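Glutathione S-transferase (PDB 6NV6) probably catalyses the conjugation of glutathione to electrophilic substrates, as a theta class glutathione transferase that binds glutathione. Local coordinates at residues P56-D60 against S68-Y74. Numbering follows the deposited sequence.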
loop_
_atom_site.group_PDB
_atom_site.type_symbol
_atom_site.label_atom_id
_atom_site.label_comp_id
_atom_site.label_asym_id
_atom_site.label_seq_id
_atom_site.Cartn_x
_atom_site.Cartn_y
_atom_site.Cartn_z
ATOM N N PRO A 56 4.207 -1.870 11.102
ATOM C CA PRO A 56 4.992 -3.113 11.024
ATOM C C PRO A 56 6.359 -2.942 11.669
ATOM O O PRO A 56 6.983 -1.882 11.576
ATOM C CB PRO A 56 5.121 -3.364 9.514
ATOM C CG PRO A 56 4.897 -2.032 8.882
ATOM C CD PRO A 56 3.921 -1.313 9.770
ATOM N N THR A 57 6.818 -3.995 12.337
ATOM C CA THR A 57 8.214 -4.103 12.744
ATOM C C THR A 57 8.858 -5.203 11.914
ATOM O O THR A 57 8.401 -6.351 11.938
ATOM C CB THR A 57 8.360 -4.418 14.234
ATOM O OG1 THR A 57 7.583 -3.499 15.016
ATOM C CG2 THR A 57 9.819 -4.335 14.644
ATOM N N LEU A 58 9.900 -4.851 11.172
ATOM C CA LEU A 58 10.702 -5.824 10.449
ATOM C C LEU A 58 11.937 -6.154 11.267
ATOM O O LEU A 58 12.546 -5.267 11.867
ATOM C CB LEU A 58 11.119 -5.302 9.077
ATOM C CG LEU A 58 11.754 -6.269 8.060
ATOM C CD1 LEU A 58 13.256 -6.328 8.173
ATOM C CD2 LEU A 58 11.209 -7.672 8.175
ATOM N N GLN A 59 12.292 -7.438 11.298
ATOM C CA GLN A 59 13.569 -7.893 11.826
ATOM C C GLN A 59 14.169 -8.875 10.834
ATOM O O GLN A 59 13.520 -9.853 10.449
ATOM C CB GLN A 59 13.424 -8.555 13.196
ATOM C CG GLN A 59 14.744 -9.088 13.745
ATOM C CD GLN A 59 14.660 -9.503 15.206
ATOM O OE1 GLN A 59 13.649 -9.267 15.877
ATOM N NE2 GLN A 59 15.727 -10.131 15.705
ATOM N N ASP A 60 15.396 -8.604 10.413
ATOM C CA ASP A 60 16.127 -9.488 9.509
ATOM C C ASP A 60 17.562 -9.514 10.023
ATOM O O ASP A 60 18.345 -8.599 9.739
ATOM C CB ASP A 60 16.061 -9.014 8.062
ATOM C CG ASP A 60 16.891 -9.881 7.130
ATOM O OD1 ASP A 60 17.308 -10.983 7.550
ATOM O OD2 ASP A 60 17.132 -9.465 5.977
ATOM N N SER A 68 7.205 1.515 7.144
ATOM C CA SER A 68 6.659 0.725 6.037
ATOM C C SER A 68 7.519 0.857 4.779
ATOM O O SER A 68 8.058 -0.130 4.256
ATOM C CB SER A 68 5.243 1.200 5.729
ATOM O OG SER A 68 4.529 1.471 6.931
ATOM N N ASN A 69 7.671 2.092 4.285
ATOM C CA ASN A 69 8.305 2.279 2.985
ATOM C C ASN A 69 9.800 1.988 3.037
ATOM O O ASN A 69 10.363 1.514 2.044
ATOM C CB ASN A 69 8.035 3.695 2.465
ATOM C CG ASN A 69 6.559 3.963 2.212
ATOM O OD1 ASN A 69 5.743 3.040 2.160
ATOM N ND2 ASN A 69 6.212 5.231 2.067
ATOM N N ALA A 70 10.455 2.255 4.170
ATOM C CA ALA A 70 11.828 1.799 4.345
ATOM C C ALA A 70 11.902 0.274 4.322
ATOM O O ALA A 70 12.808 -0.303 3.704
ATOM C CB ALA A 70 12.405 2.355 5.646
ATOM N N ILE A 71 10.967 -0.393 5.006
ATOM C CA ILE A 71 10.908 -1.849 4.971
ATOM C C ILE A 71 10.776 -2.332 3.533
ATOM O O ILE A 71 11.416 -3.311 3.126
ATOM C CB ILE A 71 9.752 -2.363 5.851
ATOM C CG1 ILE A 71 10.015 -2.037 7.323
ATOM C CG2 ILE A 71 9.569 -3.864 5.686
ATOM C CD1 ILE A 71 8.800 -2.176 8.203
ATOM N N VAL A 72 9.958 -1.647 2.734
ATOM C CA VAL A 72 9.758 -2.082 1.355
ATOM C C VAL A 72 11.048 -1.914 0.574
ATOM O O VAL A 72 11.566 -2.867 -0.023
ATOM C CB VAL A 72 8.601 -1.302 0.698
ATOM C CG1 VAL A 72 8.590 -1.509 -0.824
ATOM C CG2 VAL A 72 7.251 -1.691 1.318
ATOM N N ARG A 73 11.591 -0.694 0.583
ATOM C CA ARG A 73 12.796 -0.412 -0.184
ATOM C C ARG A 73 13.910 -1.368 0.198
ATOM O O ARG A 73 14.650 -1.855 -0.665
ATOM C CB ARG A 73 13.224 1.043 0.010
ATOM C CG ARG A 73 12.397 2.017 -0.822
ATOM C CD ARG A 73 13.013 3.412 -0.821
ATOM N NE ARG A 73 12.851 4.033 0.491
ATOM C CZ ARG A 73 11.821 4.810 0.821
ATOM N NH1 ARG A 73 10.873 5.076 -0.071
ATOM N NH2 ARG A 73 11.736 5.327 2.043
ATOM N N TYR A 74 14.011 -1.683 1.487
ATOM C CA TYR A 74 15.011 -2.639 1.929
ATOM C C TYR A 74 14.753 -4.022 1.332
ATOM O O TYR A 74 15.620 -4.592 0.655
ATOM C CB TYR A 74 15.034 -2.707 3.450
ATOM C CG TYR A 74 15.854 -3.871 3.911
ATOM C CD1 TYR A 74 17.223 -3.899 3.679
ATOM C CD2 TYR A 74 15.263 -4.968 4.520
ATOM C CE1 TYR A 74 17.986 -4.974 4.076
ATOM C CE2 TYR A 74 16.011 -6.044 4.924
ATOM C CZ TYR A 74 17.370 -6.044 4.702
ATOM O OH TYR A 74 18.126 -7.118 5.099
#
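Ile71 on helix 68-79 packs against Pro56 and Leu58 of the strand segment and forms the tight part of this contact. Its CG1 lies 3.9 Å from Leu58 CB. Its CG2, anti to the backbone N, meets Leu58 CG at 4.0 Å. The other branch carries CD1 to the proline, 4.0 Å from Pro56 CG. All three residues are buried. Leu58 also touches Ile4 and Ile6 of the neighbouring strand 4-7, and Ile71 touches Leu65 of strand 63-65. At the start of the helix, Ser68 OG rests against the proline ring, 4.0 Å from Pro56 CD, and helix 13-25 borders both residues.

The far end is looser and more polar. Leu58 CD1 comes only within 4.3 Å of Tyr74 CE2. Asp60 and Tyr74 are partly exposed. With CG anti to the backbone N (chi1 169°), the Tyr74 ring reaches Asp60 at the end of the strand. Tyr74 OH donates a hydrogen bond to Asp60 OD2 at 2.7 Å, although OD2 is placed less surely, so the bond is tentative. The carboxylate oxygen sits at the ring edge, in its plane, while the carboxylate itself is turned 52° from the ring.

The strand and helix segments run roughly parallel, with axes 30° apart and 9.3 Å at closest approach. The antiparallel strand 63-65 lies between them in sequence. This beta-beta-alpha unit, with its helix packed on one side of the sheet, is characteristic of the thioredoxin-like N-terminal domain of glutathione transferases.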